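PDB 6WT2: putative NAD(P)H-flavin oxidoreductase, which probably reduces nitro compounds such as chloramphenicol, passing electrons from NADH or NADPH through bound FMN. Local coordinates for residues 20-31 / 201-211; 48-56 / 101-109. All coordinates share one frame; numbering follows the deposited sequence.

Contact 1. Residues 20-31 / 201-211; sequences KSCRHYDAARKI and TFGYRVQEIAT. With FMN (flavin mononucleotide), chain G.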
loop_
_atom_site.group_PDB
_atom_site.type_symbol
_atom_site.label_atom_id
_atom_site.label_comp_id
_atom_site.label_asym_id
_atom_site.label_seq_id
_atom_site.Cartn_x
_atom_site.Cartn_y
_atom_site.Cartn_z
ATOM N N LYS A 20 13.324 -8.437 2.743
ATOM C CA LYS A 20 13.188 -9.528 1.795
ATOM C C LYS A 20 12.081 -10.421 2.318
ATOM O O LYS A 20 11.947 -10.590 3.533
ATOM C CB LYS A 20 14.491 -10.327 1.641
ATOM C CG LYS A 20 15.722 -9.469 1.397
ATOM C CD LYS A 20 16.974 -10.308 1.418
ATOM C CE LYS A 20 18.188 -9.515 0.958
ATOM N NZ LYS A 20 19.293 -10.439 0.573
ATOM N N SER A 21 11.271 -10.969 1.423
ATOM C CA SER A 21 10.209 -11.851 1.895
ATOM C C SER A 21 10.816 -13.109 2.503
ATOM O O SER A 21 11.652 -13.779 1.883
ATOM C CB SER A 21 9.251 -12.198 0.761
ATOM O OG SER A 21 8.480 -11.059 0.436
ATOM N N CYS A 22 10.404 -13.415 3.734
ATOM C CA CYS A 22 10.948 -14.527 4.499
ATOM C C CYS A 22 9.857 -15.567 4.720
ATOM O O CYS A 22 8.819 -15.260 5.317
ATOM C CB CYS A 22 11.488 -14.027 5.838
ATOM S SG CYS A 22 11.995 -15.335 6.980
ATOM N N ARG A 23 10.103 -16.803 4.267
ATOM C CA ARG A 23 9.115 -17.859 4.441
ATOM C C ARG A 23 9.422 -18.791 5.602
ATOM O O ARG A 23 8.542 -19.566 5.997
ATOM C CB ARG A 23 8.962 -18.682 3.159
ATOM C CG ARG A 23 8.133 -17.979 2.102
ATOM C CD ARG A 23 8.995 -17.057 1.255
ATOM N NE ARG A 23 8.209 -16.379 0.228
ATOM C CZ ARG A 23 8.737 -15.681 -0.772
ATOM N NH1 ARG A 23 10.053 -15.574 -0.885
ATOM N NH2 ARG A 23 7.948 -15.090 -1.656
ATOM N N HIS A 24 10.614 -18.697 6.187
ATOM C CA HIS A 24 11.088 -19.662 7.176
ATOM C C HIS A 24 11.809 -18.909 8.276
ATOM O O HIS A 24 12.902 -18.375 8.060
ATOM C CB HIS A 24 12.014 -20.695 6.538
ATOM C CG HIS A 24 11.387 -21.424 5.401
ATOM N ND1 HIS A 24 10.452 -22.418 5.583
ATOM C CD2 HIS A 24 11.537 -21.284 4.064
ATOM C CE1 HIS A 24 10.071 -22.878 4.404
ATOM N NE2 HIS A 24 10.708 -22.201 3.467
ATOM N N TYR A 25 11.214 -18.895 9.458
ATOM C CA TYR A 25 11.722 -18.125 10.575
ATOM C C TYR A 25 12.386 -19.038 11.592
ATOM O O TYR A 25 12.177 -20.252 11.597
ATOM C CB TYR A 25 10.592 -17.353 11.252
ATOM C CG TYR A 25 9.926 -16.321 10.374
ATOM C CD1 TYR A 25 10.460 -15.039 10.259
ATOM C CD2 TYR A 25 8.752 -16.613 9.682
ATOM C CE1 TYR A 25 9.842 -14.062 9.475
ATOM C CE2 TYR A 25 8.130 -15.650 8.891
ATOM C CZ TYR A 25 8.681 -14.377 8.801
ATOM O OH TYR A 25 8.066 -13.416 8.037
ATOM N N ASP A 26 13.199 -18.430 12.449
ATOM C CA ASP A 26 13.753 -19.120 13.610
ATOM C C ASP A 26 12.651 -19.253 14.660
ATOM O O ASP A 26 12.272 -18.270 15.305
ATOM C CB ASP A 26 14.961 -18.356 14.149
ATOM C CG ASP A 26 15.664 -19.091 15.289
ATOM O OD1 ASP A 26 15.027 -19.924 15.974
ATOM O OD2 ASP A 26 16.865 -18.830 15.498
ATOM N N ALA A 27 12.148 -20.474 14.850
ATOM C CA ALA A 27 11.009 -20.681 15.738
ATOM C C ALA A 27 11.302 -20.314 17.190
ATOM O O ALA A 27 10.364 -20.068 17.959
ATOM C CB ALA A 27 10.547 -22.139 15.658
ATOM N N ALA A 28 12.566 -20.270 17.594
ATOM C CA ALA A 28 12.880 -19.940 18.975
ATOM C C ALA A 28 12.990 -18.441 19.238
ATOM O O ALA A 28 13.018 -18.041 20.406
ATOM C CB ALA A 28 14.179 -20.635 19.403
ATOM N N ARG A 29 13.027 -17.599 18.201
ATOM C CA ARG A 29 13.289 -16.175 18.364
ATOM C C ARG A 29 11.989 -15.374 18.319
ATOM O O ARG A 29 11.313 -15.338 17.288
ATOM C CB ARG A 29 14.255 -15.690 17.287
ATOM C CG ARG A 29 15.692 -16.064 17.559
ATOM C CD ARG A 29 16.493 -14.816 17.859
ATOM N NE ARG A 29 17.123 -14.279 16.662
ATOM C CZ ARG A 29 17.430 -12.997 16.485
ATOM N NH1 ARG A 29 17.144 -12.093 17.417
ATOM N NH2 ARG A 29 18.013 -12.616 15.364
ATOM N N LYS A 30 11.655 -14.718 19.430
ATOM C CA LYS A 30 10.446 -13.911 19.531
ATOM C C LYS A 30 10.785 -12.426 19.459
ATOM O O LYS A 30 11.754 -11.967 20.072
ATOM C CB LYS A 30 9.702 -14.209 20.841
ATOM C CG LYS A 30 9.331 -15.685 21.027
ATOM C CD LYS A 30 8.450 -16.158 19.886
ATOM C CE LYS A 30 8.332 -17.666 19.826
ATOM N NZ LYS A 30 7.472 -18.060 18.672
ATOM N N ILE A 31 9.977 -11.676 18.714
ATOM C CA ILE A 31 10.064 -10.222 18.738
ATOM C C ILE A 31 9.596 -9.735 20.100
ATOM O O ILE A 31 8.552 -10.177 20.599
ATOM C CB ILE A 31 9.211 -9.617 17.611
ATOM C CG1 ILE A 31 9.690 -10.106 16.230
ATOM C CG2 ILE A 31 9.227 -8.111 17.682
ATOM C CD1 ILE A 31 8.632 -9.958 15.148
ATOM N N THR A 201 3.551 -11.859 8.026
ATOM C CA THR A 201 4.282 -12.517 9.095
ATOM C C THR A 201 5.496 -11.677 9.471
ATOM O O THR A 201 6.017 -10.914 8.660
ATOM C CB THR A 201 4.724 -13.930 8.675
ATOM O OG1 THR A 201 5.580 -13.867 7.516
ATOM C CG2 THR A 201 3.508 -14.779 8.333
ATOM N N PHE A 202 5.951 -11.835 10.712
ATOM C CA PHE A 202 7.124 -11.126 11.210
ATOM C C PHE A 202 7.936 -12.038 12.105
ATOM O O PHE A 202 7.374 -12.814 12.886
ATOM C CB PHE A 202 6.761 -9.880 12.030
ATOM C CG PHE A 202 5.988 -8.847 11.271
ATOM C CD1 PHE A 202 6.639 -7.794 10.652
ATOM C CD2 PHE A 202 4.604 -8.911 11.205
ATOM C CE1 PHE A 202 5.919 -6.837 9.947
ATOM C CE2 PHE A 202 3.877 -7.955 10.503
ATOM C CZ PHE A 202 4.537 -6.923 9.864
ATOM N N GLY A 203 9.253 -11.891 12.032
ATOM C CA GLY A 203 10.135 -12.678 12.875
ATOM C C GLY A 203 11.579 -12.489 12.464
ATOM O O GLY A 203 11.944 -11.472 11.871
ATOM N N TYR A 204 12.390 -13.485 12.790
ATOM C CA TYR A 204 13.806 -13.488 12.473
ATOM C C TYR A 204 14.102 -14.673 11.562
ATOM O O TYR A 204 13.747 -15.810 11.887
ATOM C CB TYR A 204 14.632 -13.543 13.754
ATOM C CG TYR A 204 14.387 -12.361 14.660
ATOM C CD1 TYR A 204 15.078 -11.169 14.464
ATOM C CD2 TYR A 204 13.458 -12.427 15.700
ATOM C CE1 TYR A 204 14.859 -10.071 15.283
ATOM C CE2 TYR A 204 13.234 -11.324 16.536
ATOM C CZ TYR A 204 13.946 -10.153 16.314
ATOM O OH TYR A 204 13.742 -9.051 17.108
ATOM N N ARG A 205 14.754 -14.403 10.434
ATOM C CA ARG A 205 14.945 -15.419 9.407
ATOM C C ARG A 205 15.832 -16.554 9.910
ATOM O O ARG A 205 16.754 -16.353 10.702
ATOM C CB ARG A 205 15.561 -14.803 8.149
ATOM C CG ARG A 205 17.008 -14.362 8.315
ATOM C CD ARG A 205 17.430 -13.418 7.202
ATOM N NE ARG A 205 18.786 -12.924 7.414
ATOM C CZ ARG A 205 19.077 -11.761 7.991
ATOM N NH1 ARG A 205 18.100 -10.965 8.404
ATOM N NH2 ARG A 205 20.343 -11.387 8.145
ATOM N N VAL A 206 15.540 -17.764 9.442
ATOM C CA VAL A 206 16.323 -18.917 9.871
ATOM C C VAL A 206 17.580 -19.097 9.024
ATOM O O VAL A 206 18.556 -19.687 9.504
ATOM C CB VAL A 206 15.460 -20.195 9.866
ATOM C CG1 VAL A 206 15.303 -20.745 8.461
ATOM C CG2 VAL A 206 16.033 -21.234 10.805
ATOM N N GLN A 207 17.599 -18.577 7.799
ATOM C CA GLN A 207 18.754 -18.722 6.921
ATOM C C GLN A 207 18.878 -17.464 6.073
ATOM O O GLN A 207 18.027 -16.572 6.118
ATOM C CB GLN A 207 18.635 -19.974 6.047
ATOM C CG GLN A 207 17.384 -20.002 5.179
ATOM C CD GLN A 207 17.150 -21.357 4.543
ATOM O OE1 GLN A 207 17.760 -22.351 4.933
ATOM N NE2 GLN A 207 16.259 -21.405 3.563
ATOM N N GLU A 208 19.948 -17.393 5.292
ATOM C CA GLU A 208 20.108 -16.242 4.420
ATOM C C GLU A 208 19.076 -16.286 3.300
ATOM O O GLU A 208 18.644 -17.353 2.856
ATOM C CB GLU A 208 21.531 -16.178 3.867
ATOM C CG GLU A 208 22.508 -15.598 4.883
ATOM C CD GLU A 208 21.880 -14.465 5.699
ATOM O OE1 GLU A 208 21.640 -13.377 5.132
ATOM O OE2 GLU A 208 21.602 -14.665 6.899
ATOM N N ILE A 209 18.643 -15.107 2.882
ATOM C CA ILE A 209 17.667 -14.955 1.814
ATOM C C ILE A 209 18.322 -14.176 0.682
ATOM O O ILE A 209 18.869 -13.089 0.906
ATOM C CB ILE A 209 16.404 -14.233 2.308
ATOM C CG1 ILE A 209 15.782 -14.984 3.489
ATOM C CG2 ILE A 209 15.408 -14.055 1.167
ATOM C CD1 ILE A 209 14.851 -14.123 4.317
ATOM N N ALA A 210 18.268 -14.730 -0.525
ATOM C CA ALA A 210 18.807 -14.033 -1.686
ATOM C C ALA A 210 17.916 -12.861 -2.078
ATOM O O ALA A 210 16.687 -12.950 -2.022
ATOM C CB ALA A 210 18.946 -14.998 -2.864
ATOM N N THR A 211 18.549 -11.757 -2.487
ATOM C CA THR A 211 17.812 -10.609 -3.009
ATOM C C THR A 211 17.082 -10.991 -4.288
ATOM O O THR A 211 17.669 -11.599 -5.181
ATOM C CB THR A 211 18.768 -9.452 -3.296
ATOM O OG1 THR A 211 19.549 -9.177 -2.130
ATOM C CG2 THR A 211 17.994 -8.211 -3.687
HETATM N N1 FMN G . 4.996 -14.700 -0.485
HETATM C C2 FMN G . 4.600 -15.947 -0.124
HETATM O O2 FMN G . 5.476 -16.832 0.004
HETATM N N3 FMN G . 3.317 -16.259 0.132
HETATM C C4 FMN G . 2.318 -15.380 -0.025
HETATM O O4 FMN G . 1.135 -15.647 0.285
HETATM C C4A FMN G . 2.667 -14.010 -0.435
HETATM N N5 FMN G . 1.702 -13.111 -0.703
HETATM C C5A FMN G . 2.038 -11.824 -0.986
HETATM C C6 FMN G . 1.051 -10.836 -0.931
HETATM C C7 FMN G . 1.390 -9.523 -1.224
HETATM C C7M FMN G . 0.343 -8.432 -1.187
HETATM C C8 FMN G . 2.798 -9.168 -1.533
HETATM C C8M FMN G . 3.166 -7.718 -1.739
HETATM C C9 FMN G . 3.792 -10.140 -1.519
HETATM C C9A FMN G . 3.465 -11.451 -1.189
HETATM N N10 FMN G . 4.468 -12.444 -1.122
HETATM C C10 FMN G . 4.085 -13.749 -0.787
HETATM C "C1'" FMN G . 5.880 -12.104 -1.340
HETATM C "C2'" FMN G . 6.229 -11.955 -2.828
HETATM O "O2'" FMN G . 6.319 -13.246 -3.486
HETATM C "C3'" FMN G . 7.526 -11.155 -2.898
HETATM O "O3'" FMN G . 7.273 -9.840 -2.363
HETATM C "C4'" FMN G . 8.116 -10.972 -4.302
HETATM O "O4'" FMN G . 8.363 -12.244 -4.888
HETATM C "C5'" FMN G . 9.407 -10.170 -4.241
HETATM O "O5'" FMN G . 10.364 -10.803 -3.399
HETATM P P FMN G . 10.993 -9.951 -2.182
HETATM O O1P FMN G . 9.749 -9.440 -1.497
HETATM O O2P FMN G . 11.819 -10.872 -1.331
HETATM O O3P FMN G . 11.782 -8.811 -2.762
HETATM O O HOH W 1 5.953 -15.960 6.113
HETATM O O HOH W 2 15.020 -17.762 6.372
HETATM O O HOH W 3 11.454 -15.681 14.518
#

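Contact 2. Residues 48-56 / 101-109; sequences SSVGSEPWQ and FMLESLKRR. With FMN (flavin mononucleotide), chain K; NIO (nicotinic acid), chain E.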
loop_
_atom_site.group_PDB
_atom_site.type_symbol
_atom_site.label_atom_id
_atom_site.label_comp_id
_atom_site.label_asym_id
_atom_site.label_seq_id
_atom_site.Cartn_x
_atom_site.Cartn_y
_atom_site.Cartn_z
ATOM N N SER A 48 -3.942 7.629 5.056
ATOM C CA SER A 48 -5.093 7.003 4.429
ATOM C C SER A 48 -5.925 8.091 3.778
ATOM O O SER A 48 -5.941 9.239 4.240
ATOM C CB SER A 48 -5.945 6.226 5.440
ATOM O OG SER A 48 -6.314 7.057 6.519
ATOM N N SER A 49 -6.636 7.705 2.724
ATOM C CA SER A 49 -7.544 8.621 2.049
ATOM C C SER A 49 -8.515 9.226 3.056
ATOM O O SER A 49 -9.094 8.508 3.871
ATOM C CB SER A 49 -8.306 7.879 0.951
ATOM O OG SER A 49 -9.134 8.769 0.219
ATOM N N VAL A 50 -8.663 10.558 3.005
ATOM C CA VAL A 50 -9.480 11.396 3.891
ATOM C C VAL A 50 -9.263 11.072 5.358
ATOM O O VAL A 50 -10.117 11.373 6.192
ATOM C CB VAL A 50 -10.983 11.345 3.530
ATOM C CG1 VAL A 50 -11.188 11.609 2.054
ATOM C CG2 VAL A 50 -11.661 10.047 3.976
ATOM N N GLY A 51 -8.094 10.540 5.704
ATOM C CA GLY A 51 -7.847 10.206 7.099
ATOM C C GLY A 51 -8.797 9.164 7.640
ATOM O O GLY A 51 -9.091 9.160 8.843
ATOM N N SER A 52 -9.272 8.260 6.783
ATOM C CA SER A 52 -10.279 7.289 7.195
ATOM C C SER A 52 -9.717 6.217 8.133
ATOM O O SER A 52 -10.457 5.701 8.983
ATOM C CB SER A 52 -10.888 6.629 5.959
ATOM O OG SER A 52 -9.855 6.066 5.158
ATOM N N GLU A 53 -8.437 5.861 7.999
ATOM C CA GLU A 53 -7.817 4.802 8.789
ATOM C C GLU A 53 -8.689 3.540 8.802
ATOM O O GLU A 53 -9.055 3.045 9.870
ATOM C CB GLU A 53 -7.553 5.280 10.212
ATOM C CG GLU A 53 -6.639 6.495 10.312
ATOM C CD GLU A 53 -6.570 7.060 11.724
ATOM O OE1 GLU A 53 -6.256 6.290 12.666
ATOM O OE2 GLU A 53 -6.829 8.285 11.891
ATOM N N PRO A 54 -9.047 3.015 7.636
ATOM C CA PRO A 54 -10.135 2.036 7.567
ATOM C C PRO A 54 -9.651 0.620 7.842
ATOM O O PRO A 54 -10.000 -0.314 7.122
ATOM C CB PRO A 54 -10.623 2.191 6.126
ATOM C CG PRO A 54 -9.329 2.417 5.365
ATOM C CD PRO A 54 -8.441 3.245 6.306
ATOM N N TRP A 55 -8.837 0.457 8.875
ATOM C CA TRP A 55 -8.156 -0.797 9.120
ATOM C C TRP A 55 -8.303 -1.229 10.572
ATOM O O TRP A 55 -8.511 -0.407 11.470
ATOM C CB TRP A 55 -6.671 -0.694 8.778
ATOM C CG TRP A 55 -5.975 0.569 9.285
ATOM C CD1 TRP A 55 -5.851 0.995 10.581
ATOM C CD2 TRP A 55 -5.281 1.520 8.484
ATOM N NE1 TRP A 55 -5.130 2.172 10.625
ATOM C CE2 TRP A 55 -4.758 2.503 9.349
ATOM C CE3 TRP A 55 -5.032 1.627 7.110
ATOM C CZ2 TRP A 55 -4.024 3.588 8.883
ATOM C CZ3 TRP A 55 -4.311 2.710 6.649
ATOM C CH2 TRP A 55 -3.806 3.668 7.527
ATOM N N GLN A 56 -8.216 -2.544 10.777
ATOM C CA GLN A 56 -7.916 -3.149 12.068
ATOM C C GLN A 56 -6.739 -4.087 11.852
ATOM O O GLN A 56 -6.610 -4.664 10.773
ATOM C CB GLN A 56 -9.105 -3.948 12.625
ATOM C CG GLN A 56 -10.379 -3.170 12.756
ATOM C CD GLN A 56 -10.406 -2.337 14.016
ATOM O OE1 GLN A 56 -9.958 -1.188 14.025
ATOM N NE2 GLN A 56 -10.923 -2.915 15.095
ATOM N N PHE A 101 -18.879 5.541 10.767
ATOM C CA PHE A 101 -17.434 5.364 10.828
ATOM C C PHE A 101 -16.709 6.524 10.162
ATOM O O PHE A 101 -15.679 6.993 10.667
ATOM C CB PHE A 101 -17.044 4.034 10.184
ATOM C CG PHE A 101 -15.551 3.800 10.132
ATOM C CD1 PHE A 101 -14.901 3.177 11.193
ATOM C CD2 PHE A 101 -14.804 4.214 9.040
ATOM C CE1 PHE A 101 -13.536 2.966 11.161
ATOM C CE2 PHE A 101 -13.429 4.000 8.997
ATOM C CZ PHE A 101 -12.795 3.382 10.058
HETATM N N MSE A 102 -17.223 6.991 9.029
HETATM C CA MSE A 102 -16.617 8.115 8.328
HETATM C C MSE A 102 -16.851 9.422 9.079
HETATM O O MSE A 102 -15.982 10.292 9.090
HETATM C CB MSE A 102 -17.152 8.209 6.901
HETATM C CG MSE A 102 -16.675 7.050 5.996
HETATM SE SE MSE A 102 -14.747 7.091 5.723
HETATM C CE MSE A 102 -14.634 8.963 5.285
ATOM N N LEU A 103 -18.019 9.551 9.720
ATOM C CA LEU A 103 -18.261 10.721 10.560
ATOM C C LEU A 103 -17.197 10.837 11.646
ATOM O O LEU A 103 -16.659 11.921 11.888
ATOM C CB LEU A 103 -19.658 10.647 11.183
ATOM C CG LEU A 103 -20.018 11.888 11.993
ATOM C CD1 LEU A 103 -20.037 13.103 11.079
ATOM C CD2 LEU A 103 -21.359 11.708 12.711
ATOM N N GLU A 104 -16.851 9.715 12.279
ATOM C CA GLU A 104 -15.849 9.735 13.338
ATOM C C GLU A 104 -14.483 10.150 12.801
ATOM O O GLU A 104 -13.769 10.934 13.444
ATOM C CB GLU A 104 -15.786 8.360 14.020
ATOM C CG GLU A 104 -14.800 8.244 15.186
ATOM C CD GLU A 104 -15.309 8.862 16.502
ATOM O OE1 GLU A 104 -16.328 9.602 16.503
ATOM O OE2 GLU A 104 -14.676 8.600 17.550
ATOM N N SER A 105 -14.100 9.648 11.616
ATOM C CA SER A 105 -12.801 10.011 11.066
ATOM C C SER A 105 -12.755 11.486 10.698
ATOM O O SER A 105 -11.715 12.126 10.860
ATOM C CB SER A 105 -12.459 9.133 9.855
ATOM O OG SER A 105 -13.276 9.447 8.737
ATOM N N LEU A 106 -13.887 12.048 10.266
ATOM C CA LEU A 106 -13.954 13.469 9.936
ATOM C C LEU A 106 -13.776 14.344 11.169
ATOM O O LEU A 106 -13.090 15.369 11.117
ATOM C CB LEU A 106 -15.288 13.781 9.268
ATOM C CG LEU A 106 -15.501 15.269 8.999
ATOM C CD1 LEU A 106 -14.378 15.799 8.137
ATOM C CD2 LEU A 106 -16.845 15.519 8.319
ATOM N N LYS A 107 -14.420 13.987 12.282
ATOM C CA LYS A 107 -14.199 14.748 13.499
ATOM C C LYS A 107 -12.753 14.632 13.958
ATOM O O LYS A 107 -12.202 15.589 14.511
ATOM C CB LYS A 107 -15.168 14.280 14.587
ATOM C CG LYS A 107 -16.622 14.443 14.162
ATOM C CD LYS A 107 -17.579 14.338 15.325
ATOM C CE LYS A 107 -17.872 12.911 15.702
ATOM N NZ LYS A 107 -19.130 12.851 16.557
ATOM N N ARG A 108 -12.123 13.475 13.731
ATOM C CA ARG A 108 -10.732 13.289 14.122
ATOM C C ARG A 108 -9.784 14.138 13.278
ATOM O O ARG A 108 -8.666 14.425 13.727
ATOM C CB ARG A 108 -10.359 11.804 14.026
ATOM C CG ARG A 108 -9.125 11.389 14.824
ATOM C CD ARG A 108 -9.029 9.859 14.951
ATOM N NE ARG A 108 -9.046 9.228 13.639
ATOM C CZ ARG A 108 -10.010 8.423 13.208
ATOM N NH1 ARG A 108 -11.039 8.113 14.004
ATOM N NH2 ARG A 108 -9.927 7.915 11.984
ATOM N N ARG A 109 -10.202 14.544 12.069
ATOM C CA ARG A 109 -9.468 15.544 11.294
ATOM C C ARG A 109 -9.636 16.951 11.844
ATOM O O ARG A 109 -9.033 17.885 11.309
ATOM C CB ARG A 109 -9.918 15.539 9.835
ATOM C CG ARG A 109 -9.796 14.213 9.150
ATOM C CD ARG A 109 -10.033 14.356 7.656
ATOM N NE ARG A 109 -8.919 15.033 6.994
ATOM C CZ ARG A 109 -8.810 15.187 5.674
ATOM N NH1 ARG A 109 -9.761 14.737 4.865
ATOM N NH2 ARG A 109 -7.754 15.805 5.167
HETATM N N1 FMN K . -4.841 14.719 0.605
HETATM C C2 FMN K . -5.249 15.704 -0.243
HETATM O O2 FMN K . -5.152 16.883 0.149
HETATM N N3 FMN K . -5.872 15.455 -1.409
HETATM C C4 FMN K . -6.051 14.201 -1.867
HETATM O O4 FMN K . -6.531 13.972 -2.995
HETATM C C4A FMN K . -5.575 13.086 -1.035
HETATM N N5 FMN K . -5.865 11.812 -1.359
HETATM C C5A FMN K . -5.331 10.807 -0.638
HETATM C C6 FMN K . -5.309 9.527 -1.187
HETATM C C7 FMN K . -4.792 8.493 -0.425
HETATM C C7M FMN K . -4.757 7.108 -1.006
HETATM C C8 FMN K . -4.074 8.792 0.839
HETATM C C8M FMN K . -3.389 7.706 1.627
HETATM C C9 FMN K . -4.091 10.072 1.380
HETATM C C9A FMN K . -4.608 11.098 0.632
HETATM N N10 FMN K . -4.546 12.415 1.127
HETATM C C10 FMN K . -5.033 13.431 0.296
HETATM C "C1'" FMN K . -3.862 12.726 2.387
HETATM C "C2'" FMN K . -4.739 12.363 3.601
HETATM O "O2'" FMN K . -5.748 13.365 3.783
HETATM C "C3'" FMN K . -3.846 12.310 4.825
HETATM O "O3'" FMN K . -2.951 11.205 4.668
HETATM C "C4'" FMN K . -4.631 12.121 6.124
HETATM O "O4'" FMN K . -5.541 13.222 6.241
HETATM C "C5'" FMN K . -3.680 12.092 7.313
HETATM O "O5'" FMN K . -2.800 13.216 7.238
HETATM P P FMN K . -1.210 12.973 7.299
HETATM O O1P FMN K . -0.991 12.203 8.568
HETATM O O2P FMN K . -0.611 14.348 7.244
HETATM O O3P FMN K . -0.966 12.173 6.029
HETATM N N NIO E . -9.832 14.735 -1.598
HETATM C C1 NIO E . -9.267 14.866 -0.389
HETATM C C2 NIO E . -8.792 13.754 0.294
HETATM C C3 NIO E . -8.908 12.491 -0.276
HETATM C C4 NIO E . -9.509 12.380 -1.520
HETATM C C5 NIO E . -9.963 13.527 -2.165
HETATM C C6 NIO E . -8.165 13.914 1.652
HETATM O O1 NIO E . -7.594 12.929 2.160
HETATM O O2 NIO E . -8.241 15.024 2.239
HETATM O O HOH W 4 -12.423 11.952 7.246
HETATM O O HOH W 5 -9.037 11.093 10.754
#

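Contact 1. Residues 20-31 / 201-211
Backbone bonds pair Tyr25 with Arg205 in a single bridge: Asp26 N gives a nearly straight bond to Tyr204 O (2.7 Å, 174°) and Val206 N one to His24 O (3.0 Å). On the strand side of the bridge, the phenol of Tyr25 is hydrogen-bonded through OH to Thr201 OG1 at 2.6 Å, and either could donate; OG1 lies at the ring edge, and water 1 carries this link on to Cys22 O. At the start of the loop, Lys20 stretches out past Ile209, its chain extended beyond CG, and NZ grips both Ile209 O (2.7 Å) and Thr211 OG1 (3.0 Å).

The cation-pi contact is at the surface. Arg29, bent at chi2 and chi3 (-112° and -93°), folds its guanidinium flat over Tyr204, with CZ 3.8 Å from the ring centroid. Apolar contacts form two patches: Ile31 CD1 on Phe202 CB, and Cys22 CB on Ile209 CD1. From the same loop, Ser21 N and OG bind the FMN phosphate, while Arg23 NE donates to flavin O2 (2.8 Å).

The 20-31 loop, between helices 9-16 and 33-44, thus runs along the end of strand 194-203 and its exit; backbone bonds tie Cys22 to Ser167 and Thr201 to Cys168 on strand 166-170, and Phe202 packs on Ile39 of helix 33-44.

Contact 2. Residues 48-56 / 101-109
Glu53 OE2 is gripped twice by Arg108, by NE at 3.0 Å and more weakly by NH2, in a salt bridge that joins the loop before strand 55-59 to helix 100-108 of this nitroreductase-family fold. The approach is skewed: NE comes from above the carboxylate plane, and carboxylate and guanidinium planes stand 75° apart. The other carboxylate oxygen, OE1, accepts from the backbone N of Arg215 of the second subunit, so Glu53 also ties the loop to the dimer partner.

Next to it, Phe101 turns its rim to the carbonyl of Glu53, with CZ 3.8 Å from Glu53 O, while Ser52 O approaches CE2 obliquely at 3.4 Å, a position reached with CG of Phe101 anti to the backbone N (chi1 177°). Met102, a selenomethionine bent at chi2 and chi3, lays SE near Ser52 CB and brings CE against Val50 CG2, a tight 3.4 Å. Two waters bridge loop and helix: water 4 donates to Val50 O and Ser105 OG, water 5 to Gly51 O and Ser105 O.

Ser49, Val50 and Arg109, the last just beyond the helix, line the pocket for FMN and nicotinic acid. Ser49 CB sits 3.8 Å from FMN C7, and Val50 CG1 lies 3.4 Å from nicotinic acid C3. Arg109 runs past Val50 O and meets nicotinic acid O2 at the edge of its guanidinium, NH1 and NH2 converging on it at 3.0 and 3.1 Å.

How the contacts relate
Contact 1 is only partly buried and reaches the surface, whereas contact 2 is buried; their centres lie 34 Å apart, on opposite sides of the chain's centre. Both reach the same antiparallel sheet, the first through strand 194-203 and the second at the start of strand 55-59. Contact 1 relies on a backbone bridge, the Lys20 bonds and a surface cation-pi stack, contact 2 on the Glu53-Arg108 salt bridge; both use bridging waters. The two contacts of one chain serve different flavins: contact 1 grips one, while contact 2 lines the pocket of the other, which Ser21 and Arg23 of the second subunit hold. Arg23 of one subunit packs on Arg109 of the other.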